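Local coordinates for protein glycerol-3-phosphate dehydrogenase [NAD(+)] (Dunaliella salina, PDB 6IUY) that probably interconverts sn-glycerol 3-phosphate and dihydroxyacetone phosphate with NAD, in a di-domain chain that also carries a phosphatase-like haloacid dehalogenase domain, at residues R496-F501 against L582-F587; E570-L575 against L586-N591. All coordinates share one frame; numbering follows the deposited sequence.

Interaction 1 of 2, residues R496-F501 against L582-F587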
ATOM      1  N   ARG A 496       0.145  -8.059   6.067  1.00 48.02           N
ATOM      2  CA  ARG A 496       1.344  -8.109   5.238  1.00 43.79           C
ATOM      3  C   ARG A 496       2.291  -9.242   5.608  1.00 47.32           C
ATOM      4  O   ARG A 496       2.739  -9.988   4.751  1.00 50.87           O
ATOM      5  CB  ARG A 496       2.082  -6.772   5.350  1.00 48.63           C
ATOM      6  CG  ARG A 496       3.001  -6.483   4.181  1.00 53.17           C
ATOM      7  CD  ARG A 496       3.450  -5.044   4.189  1.00 55.62           C
ATOM      8  NE  ARG A 496       4.575  -4.816   3.285  1.00 60.13           N
ATOM      9  CZ  ARG A 496       5.811  -4.518   3.683  1.00 59.68           C
ATOM     10  NH1 ARG A 496       6.084  -4.403   4.978  1.00 53.83           N
ATOM     11  NH2 ARG A 496       6.773  -4.316   2.781  1.00 57.04           N
ATOM     12  N   LYS A 497       2.592  -9.360   6.893  1.00 45.77           N
ATOM     13  CA  LYS A 497       3.507 -10.376   7.397  1.00 45.45           C
ATOM     14  C   LYS A 497       2.940 -11.792   7.241  1.00 50.30           C
ATOM     15  O   LYS A 497       3.632 -12.713   6.807  1.00 53.29           O
ATOM     16  CB  LYS A 497       3.812 -10.093   8.865  1.00 44.45           C
ATOM     17  CG  LYS A 497       4.959 -10.860   9.446  1.00 46.68           C
ATOM     18  CD  LYS A 497       5.012 -10.667  10.964  1.00 49.54           C
ATOM     19  CE  LYS A 497       6.369 -11.095  11.506  1.00 44.03           C
ATOM     20  NZ  LYS A 497       6.406 -11.247  12.987  1.00 49.40           N
ATOM     21  N   PHE A 498       1.677 -11.966   7.601  1.00 47.06           N
ATOM     22  CA  PHE A 498       1.020 -13.259   7.453  1.00 49.47           C
ATOM     23  C   PHE A 498       0.979 -13.680   5.978  1.00 47.00           C
ATOM     24  O   PHE A 498       1.178 -14.846   5.640  1.00 50.99           O
ATOM     25  CB  PHE A 498      -0.390 -13.182   8.040  1.00 48.90           C
ATOM     26  CG  PHE A 498      -1.046 -14.509   8.233  1.00 45.43           C
ATOM     27  CD1 PHE A 498      -0.823 -15.231   9.377  1.00 42.85           C
ATOM     28  CD2 PHE A 498      -1.914 -15.017   7.273  1.00 47.64           C
ATOM     29  CE1 PHE A 498      -1.425 -16.439   9.561  1.00 47.29           C
ATOM     30  CE2 PHE A 498      -2.526 -16.228   7.459  1.00 43.32           C
ATOM     31  CZ  PHE A 498      -2.278 -16.941   8.604  1.00 47.06           C
ATOM     32  N   CYS A 499       0.717 -12.729   5.096  1.00 50.49           N
ATOM     33  CA  CYS A 499       0.733 -13.022   3.663  1.00 53.60           C
ATOM     34  C   CYS A 499       2.082 -13.546   3.219  1.00 56.41           C
ATOM     35  O   CYS A 499       2.169 -14.432   2.364  1.00 58.72           O
ATOM     36  CB  CYS A 499       0.391 -11.786   2.846  1.00 52.87           C
ATOM     37  SG  CYS A 499      -1.362 -11.548   2.631  1.00 57.58           S
ATOM     38  N   LYS A 500       3.137 -12.992   3.799  1.00 53.61           N
ATOM     39  CA  LYS A 500       4.472 -13.419   3.442  1.00 56.30           C
ATOM     40  C   LYS A 500       4.807 -14.760   4.107  1.00 54.98           C
ATOM     41  O   LYS A 500       5.473 -15.595   3.502  1.00 61.50           O
ATOM     42  CB  LYS A 500       5.483 -12.323   3.800  1.00 60.72           C
ATOM     43  CG  LYS A 500       5.227 -11.023   3.004  1.00 64.49           C
ATOM     44  CD  LYS A 500       6.312  -9.974   3.242  1.00 71.14           C
ATOM     45  CE  LYS A 500       5.989  -8.656   2.550  1.00 64.99           C
ATOM     46  NZ  LYS A 500       6.767  -7.555   3.183  1.00 66.56           N
ATOM     47  N   PHE A 501       4.308 -15.001   5.315  1.00 49.74           N
ATOM     48  CA  PHE A 501       4.536 -16.295   5.965  1.00 51.67           C
ATOM     49  C   PHE A 501       3.887 -17.460   5.239  1.00 55.03           C
ATOM     50  O   PHE A 501       4.310 -18.599   5.405  1.00 57.41           O
ATOM     51  CB  PHE A 501       4.019 -16.304   7.405  1.00 52.06           C
ATOM     52  CG  PHE A 501       4.993 -15.772   8.403  1.00 51.13           C
ATOM     53  CD1 PHE A 501       5.939 -14.828   8.037  1.00 51.12           C
ATOM     54  CD2 PHE A 501       4.971 -16.224   9.705  1.00 50.37           C
ATOM     55  CE1 PHE A 501       6.833 -14.340   8.958  1.00 48.14           C
ATOM     56  CE2 PHE A 501       5.866 -15.728  10.638  1.00 48.57           C
ATOM     57  CZ  PHE A 501       6.790 -14.789  10.260  1.00 50.01           C
ATOM     58  N   LEU A 582       3.601 -14.996  18.977  1.00 50.59           N
ATOM     59  CA  LEU A 582       4.305 -13.730  19.200  1.00 54.23           C
ATOM     60  C   LEU A 582       4.750 -13.056  17.901  1.00 51.54           C
ATOM     61  O   LEU A 582       5.105 -11.880  17.900  1.00 47.60           O
ATOM     62  CB  LEU A 582       5.516 -13.929  20.112  1.00 58.11           C
ATOM     63  CG  LEU A 582       5.214 -14.686  21.404  1.00 60.66           C
ATOM     64  CD1 LEU A 582       6.310 -14.439  22.444  1.00 64.35           C
ATOM     65  CD2 LEU A 582       3.855 -14.286  21.933  1.00 58.05           C
ATOM     66  N   GLU A 583       4.721 -13.781  16.790  1.00 46.12           N
ATOM     67  CA  GLU A 583       5.028 -13.148  15.518  1.00 48.57           C
ATOM     68  C   GLU A 583       3.943 -12.162  15.129  1.00 50.23           C
ATOM     69  O   GLU A 583       4.168 -11.270  14.325  1.00 50.11           O
ATOM     70  CB  GLU A 583       5.197 -14.187  14.413  1.00 49.67           C
ATOM     71  CG  GLU A 583       6.369 -15.134  14.632  1.00 51.89           C
ATOM     72  CD  GLU A 583       7.688 -14.407  14.691  1.00 54.98           C
ATOM     73  OE1 GLU A 583       7.970 -13.605  13.771  1.00 56.56           O
ATOM     74  OE2 GLU A 583       8.439 -14.630  15.666  1.00 60.83           O
ATOM     75  N   PHE A 584       2.755 -12.331  15.689  1.00 49.82           N
ATOM     76  CA  PHE A 584       1.630 -11.497  15.302  1.00 48.87           C
ATOM     77  C   PHE A 584       0.949 -11.026  16.563  1.00 47.28           C
ATOM     78  O   PHE A 584      -0.108 -11.528  16.939  1.00 46.18           O
ATOM     79  CB  PHE A 584       0.667 -12.264  14.388  1.00 47.27           C
ATOM     80  CG  PHE A 584       1.294 -12.736  13.081  1.00 46.23           C
ATOM     81  CD1 PHE A 584       1.877 -13.997  12.983  1.00 50.08           C
ATOM     82  CD2 PHE A 584       1.285 -11.929  11.952  1.00 45.81           C
ATOM     83  CE1 PHE A 584       2.455 -14.437  11.789  1.00 45.97           C
ATOM     84  CE2 PHE A 584       1.858 -12.365  10.753  1.00 44.40           C
ATOM     85  CZ  PHE A 584       2.438 -13.619  10.678  1.00 47.20           C
ATOM     86  N   PRO A 585       1.576 -10.069  17.251  1.00 52.64           N
ATOM     87  CA  PRO A 585       1.078  -9.668  18.571  1.00 49.70           C
ATOM     88  C   PRO A 585      -0.338  -9.086  18.519  1.00 45.20           C
ATOM     89  O   PRO A 585      -1.105  -9.395  19.412  1.00 43.80           O
ATOM     90  CB  PRO A 585       2.102  -8.618  19.034  1.00 48.27           C
ATOM     91  CG  PRO A 585       2.747  -8.129  17.774  1.00 50.62           C
ATOM     92  CD  PRO A 585       2.783  -9.323  16.858  1.00 50.92           C
ATOM     93  N   LEU A 586      -0.695  -8.283  17.517  1.00 41.90           N
ATOM     94  CA  LEU A 586      -2.023  -7.680  17.565  1.00 41.09           C
ATOM     95  C   LEU A 586      -3.099  -8.734  17.316  1.00 43.05           C
ATOM     96  O   LEU A 586      -4.110  -8.752  18.018  1.00 43.62           O
ATOM     97  CB  LEU A 586      -2.162  -6.530  16.562  1.00 40.87           C
ATOM     98  CG  LEU A 586      -3.554  -5.865  16.502  1.00 38.51           C
ATOM     99  CD1 LEU A 586      -3.919  -5.152  17.807  1.00 39.81           C
ATOM    100  CD2 LEU A 586      -3.630  -4.896  15.345  1.00 40.59           C
ATOM    101  N   PHE A 587      -2.887  -9.603  16.322  1.00 42.38           N
ATOM    102  CA  PHE A 587      -3.821 -10.700  16.056  1.00 43.11           C
ATOM    103  C   PHE A 587      -4.040 -11.495  17.341  1.00 44.49           C
ATOM    104  O   PHE A 587      -5.155 -11.878  17.684  1.00 43.18           O
ATOM    105  CB  PHE A 587      -3.300 -11.637  14.958  1.00 37.49           C
ATOM    106  CG  PHE A 587      -3.386 -11.069  13.571  1.00 41.82           C
ATOM    107  CD1 PHE A 587      -3.951  -9.832  13.341  1.00 38.44           C
ATOM    108  CD2 PHE A 587      -2.908 -11.791  12.493  1.00 37.53           C
ATOM    109  CE1 PHE A 587      -4.034  -9.328  12.046  1.00 41.96           C
ATOM    110  CE2 PHE A 587      -2.986 -11.290  11.209  1.00 39.43           C
ATOM    111  CZ  PHE A 587      -3.548 -10.061  10.980  1.00 38.54           C
TER
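F584 pushes its ring between F498 and F501, two aromatic residues of helix 481-502, and all three form a cluster of T-shaped contacts. F498 turns its edge to one face of the F584 ring, with centroids 5.6 Å apart and planes at 68°. The far end of F584 in turn points its edge at a face of F501, at a plane angle of 78°, and W580 adds an edge-to-face contact to F501. The tight part lies between F498 and F584, both buried, whereas F501 is partly exposed: F584 CE2 reaches the backbone, 3.2 Å from F498 N, and lies 3.6 Å from F498 CB.

The outer side is polar and partly exposed. K497 runs fully extended past the F584 ring, its CG anti to the backbone N (chi1 -167°), which carries the ammonium across to E583. There NZ donates to E583 O at 2.6 Å, in the carbonyl plane and on a lone pair, and makes a salt bridge to E583 OE1 at 2.9 Å, met from above the carboxylate plane. NZ also stands over the F584 face opposite F498, but too far for more than a weak cation-pi attraction.

F584 is the N-cap residue of helix 585-594, whose first amides L586 N and F587 N bond to the E494 carboxylate. The arrangement is an aromatic cluster at a helix start, fastening it to a neighbouring helix of the all-helical C-terminal part.

Interaction 2 of 2, residues E570-L575 against L586-N591; sequences EVQEIL and LFTTIN
The helical C-terminal part of this glycerol-3-phosphate dehydrogenase includes a pair of consecutive helices, 564-577 and 585-594, joined by a short loop and packed through Q572 against T588 and N591. The axes of the two segments come within 10.1 Å and their directions differ by 118°, so these two segments cross steeply.

Q572 lies at the centre. A chi1 of -158° turns its CG away from the backbone N, and the chain then bends at the next bond, folding the amide over T588 while CB and CG pass obliquely across the N591 amide. CG comes 3.4 Å from N591 OD1, and the two amide planes are nearly parallel, 20° apart. NE2 donates a weak but fairly straight hydrogen bond to T588 OG1, 3.3 Å long. That hydroxyl has its strongest partner in E581 O and shares itself with a second carbonyl, F584 O, so the glutamine adds to a grip already made by the connecting loop. N591 has its own partners, since ND2 bonds to D569 and S568 on the other helix.

Next to these polar groups the contact becomes apolar. L575 CD1 approaches F587 CB at 4.2 Å and lies against the T588 hydroxyl. V571 CG1 meets the F587 ring at CD2, 4.1 Å away. V571 and F587 both continue onto I466 of helix 454-477, the helix that bears the dihydroxyacetone phosphate-binding K464. With an alanine in place of Q572, T588 OG1 would probably lose its partner from the facing helix and the N591 side chain would be less firmly packed on this flank.

A mixed interface of this sort, polar beside apolar, closes two consecutive helices onto the core helix of the substrate-binding, all-helical domain.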
ATOM      1  N   GLU A 570      -9.910 -18.701  13.518  1.00 40.36           N
ATOM      2  CA  GLU A 570      -9.269 -19.524  12.494  1.00 44.11           C
ATOM      3  C   GLU A 570      -7.762 -19.247  12.440  1.00 45.30           C
ATOM      4  O   GLU A 570      -6.949 -20.168  12.484  1.00 49.47           O
ATOM      5  CB  GLU A 570      -9.917 -19.289  11.125  1.00 41.72           C
ATOM      6  CG  GLU A 570     -11.358 -19.816  11.051  1.00 46.89           C
ATOM      7  CD  GLU A 570     -12.284 -18.936  10.203  1.00 49.09           C
ATOM      8  OE1 GLU A 570     -11.770 -18.104   9.401  1.00 44.42           O
ATOM      9  OE2 GLU A 570     -13.527 -19.079  10.345  1.00 42.75           O
ATOM     10  N   VAL A 571      -7.399 -17.974  12.368  1.00 43.92           N
ATOM     11  CA  VAL A 571      -5.996 -17.571  12.353  1.00 46.10           C
ATOM     12  C   VAL A 571      -5.269 -17.935  13.652  1.00 45.01           C
ATOM     13  O   VAL A 571      -4.097 -18.342  13.626  1.00 46.39           O
ATOM     14  CB  VAL A 571      -5.866 -16.056  12.104  1.00 43.37           C
ATOM     15  CG1 VAL A 571      -4.427 -15.568  12.379  1.00 42.25           C
ATOM     16  CG2 VAL A 571      -6.286 -15.744  10.709  1.00 46.11           C
ATOM     17  N   GLN A 572      -5.942 -17.809  14.789  1.00 39.22           N
ATOM     18  CA  GLN A 572      -5.264 -18.132  16.040  1.00 42.82           C
ATOM     19  C   GLN A 572      -4.925 -19.611  16.102  1.00 47.99           C
ATOM     20  O   GLN A 572      -3.873 -19.991  16.618  1.00 49.26           O
ATOM     21  CB  GLN A 572      -6.100 -17.741  17.256  1.00 40.77           C
ATOM     22  CG  GLN A 572      -5.248 -17.553  18.510  1.00 41.83           C
ATOM     23  CD  GLN A 572      -4.196 -16.480  18.317  1.00 46.64           C
ATOM     24  OE1 GLN A 572      -4.391 -15.547  17.538  1.00 45.91           O
ATOM     25  NE2 GLN A 572      -3.066 -16.614  19.004  1.00 46.03           N
ATOM     26  N   GLU A 573      -5.827 -20.450  15.591  1.00 48.70           N
ATOM     27  CA  GLU A 573      -5.567 -21.882  15.487  1.00 46.71           C
ATOM     28  C   GLU A 573      -4.277 -22.136  14.708  1.00 47.60           C
ATOM     29  O   GLU A 573      -3.395 -22.876  15.145  1.00 47.49           O
ATOM     30  CB  GLU A 573      -6.750 -22.569  14.814  1.00 53.04           C
ATOM     31  CG  GLU A 573      -6.796 -24.073  14.979  1.00 58.86           C
ATOM     32  CD  GLU A 573      -8.016 -24.677  14.307  1.00 61.38           C
ATOM     33  OE1 GLU A 573      -7.886 -25.762  13.712  1.00 61.36           O
ATOM     34  OE2 GLU A 573      -9.104 -24.062  14.372  1.00 65.04           O
ATOM     35  N   ILE A 574      -4.151 -21.485  13.562  1.00 43.71           N
ATOM     36  CA  ILE A 574      -2.920 -21.582  12.788  1.00 44.97           C
ATOM     37  C   ILE A 574      -1.697 -21.009  13.527  1.00 47.43           C
ATOM     38  O   ILE A 574      -0.606 -21.583  13.455  1.00 47.69           O
ATOM     39  CB  ILE A 574      -3.086 -20.883  11.417  1.00 45.39           C
ATOM     40  CG1 ILE A 574      -4.226 -21.554  10.632  1.00 44.31           C
ATOM     41  CG2 ILE A 574      -1.783 -20.914  10.620  1.00 43.61           C
ATOM     42  CD1 ILE A 574      -4.708 -20.769   9.441  1.00 45.96           C
ATOM     43  N   LEU A 575      -1.871 -19.899  14.247  1.00 47.88           N
ATOM     44  CA  LEU A 575      -0.750 -19.283  14.967  1.00 50.36           C
ATOM     45  C   LEU A 575      -0.269 -20.200  16.080  1.00 54.28           C
ATOM     46  O   LEU A 575       0.936 -20.371  16.290  1.00 51.36           O
ATOM     47  CB  LEU A 575      -1.134 -17.911  15.551  1.00 45.30           C
ATOM     48  CG  LEU A 575      -1.468 -16.783  14.558  1.00 48.20           C
ATOM     49  CD1 LEU A 575      -1.581 -15.442  15.264  1.00 49.58           C
ATOM     50  CD2 LEU A 575      -0.460 -16.696  13.419  1.00 45.46           C
ATOM     51  N   LEU A 586      -0.695  -8.283  17.517  1.00 41.90           N
ATOM     52  CA  LEU A 586      -2.023  -7.680  17.565  1.00 41.09           C
ATOM     53  C   LEU A 586      -3.099  -8.734  17.316  1.00 43.05           C
ATOM     54  O   LEU A 586      -4.110  -8.752  18.018  1.00 43.62           O
ATOM     55  CB  LEU A 586      -2.162  -6.530  16.562  1.00 40.87           C
ATOM     56  CG  LEU A 586      -3.554  -5.865  16.502  1.00 38.51           C
ATOM     57  CD1 LEU A 586      -3.919  -5.152  17.807  1.00 39.81           C
ATOM     58  CD2 LEU A 586      -3.630  -4.896  15.345  1.00 40.59           C
ATOM     59  N   PHE A 587      -2.887  -9.603  16.322  1.00 42.38           N
ATOM     60  CA  PHE A 587      -3.821 -10.700  16.056  1.00 43.11           C
ATOM     61  C   PHE A 587      -4.040 -11.495  17.341  1.00 44.49           C
ATOM     62  O   PHE A 587      -5.155 -11.878  17.684  1.00 43.18           O
ATOM     63  CB  PHE A 587      -3.300 -11.637  14.958  1.00 37.49           C
ATOM     64  CG  PHE A 587      -3.386 -11.069  13.571  1.00 41.82           C
ATOM     65  CD1 PHE A 587      -3.951  -9.832  13.341  1.00 38.44           C
ATOM     66  CD2 PHE A 587      -2.908 -11.791  12.493  1.00 37.53           C
ATOM     67  CE1 PHE A 587      -4.034  -9.328  12.046  1.00 41.96           C
ATOM     68  CE2 PHE A 587      -2.986 -11.290  11.209  1.00 39.43           C
ATOM     69  CZ  PHE A 587      -3.548 -10.061  10.980  1.00 38.54           C
ATOM     70  N   THR A 588      -2.960 -11.725  18.067  1.00 43.55           N
ATOM     71  CA  THR A 588      -3.029 -12.558  19.248  1.00 43.81           C
ATOM     72  C   THR A 588      -3.735 -11.875  20.405  1.00 46.76           C
ATOM     73  O   THR A 588      -4.539 -12.513  21.102  1.00 41.00           O
ATOM     74  CB  THR A 588      -1.633 -12.993  19.702  1.00 45.05           C
ATOM     75  OG1 THR A 588      -1.106 -13.928  18.760  1.00 46.40           O
ATOM     76  CG2 THR A 588      -1.699 -13.666  21.082  1.00 45.65           C
ATOM     77  N   THR A 589      -3.463 -10.589  20.637  1.00 47.75           N
ATOM     78  CA  THR A 589      -4.127  -9.973  21.784  1.00 48.54           C
ATOM     79  C   THR A 589      -5.599  -9.710  21.472  1.00 43.18           C
ATOM     80  O   THR A 589      -6.423  -9.728  22.377  1.00 49.45           O
ATOM     81  CB  THR A 589      -3.429  -8.678  22.280  1.00 48.44           C
ATOM     82  OG1 THR A 589      -4.180  -7.522  21.906  1.00 51.17           O
ATOM     83  CG2 THR A 589      -2.019  -8.568  21.781  1.00 44.41           C
ATOM     84  N   ILE A 590      -5.954  -9.521  20.203  1.00 43.24           N
ATOM     85  CA  ILE A 590      -7.377  -9.443  19.841  1.00 40.46           C
ATOM     86  C   ILE A 590      -8.140 -10.738  20.178  1.00 41.14           C
ATOM     87  O   ILE A 590      -9.277 -10.687  20.659  1.00 38.40           O
ATOM     88  CB  ILE A 590      -7.566  -9.139  18.342  1.00 40.03           C
ATOM     89  CG1 ILE A 590      -7.127  -7.711  18.017  1.00 39.73           C
ATOM     90  CG2 ILE A 590      -9.015  -9.370  17.941  1.00 37.93           C
ATOM     91  CD1 ILE A 590      -7.156  -7.372  16.523  1.00 32.85           C
ATOM     92  N   ASN A 591      -7.518 -11.890  19.919  1.00 39.34           N
ATOM     93  CA  ASN A 591      -8.140 -13.187  20.201  1.00 40.85           C
ATOM     94  C   ASN A 591      -8.204 -13.459  21.699  1.00 44.18           C
ATOM     95  O   ASN A 591      -9.207 -13.942  22.223  1.00 44.58           O
ATOM     96  CB  ASN A 591      -7.386 -14.321  19.491  1.00 40.01           C
ATOM     97  CG  ASN A 591      -8.215 -15.602  19.384  1.00 44.26           C
ATOM     98  OD1 ASN A 591      -8.055 -16.529  20.191  1.00 44.10           O
ATOM     99  ND2 ASN A 591      -9.115 -15.652  18.394  1.00 40.40           N
TER

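Along the chain, helix 481-502 supplies 496-501 first, 570-575 follows on helix 564-577, and both contacts end on the start of helix 585-594, where their segments overlap at L586 and F587. Interaction 1 closes a long loop of 80 mostly helical residues; interaction 2 closes one of only 10, which begins inside that loop and runs slightly past its end, so the two overlap instead of nesting cleanly. Their centres are about 9 Å apart, and L575 bridges them: its CD2 lies 3.6 Å from F584 CD1 and 4.0 Å from F498 CE1. Three helices are thereby drawn together beside helix 454-477.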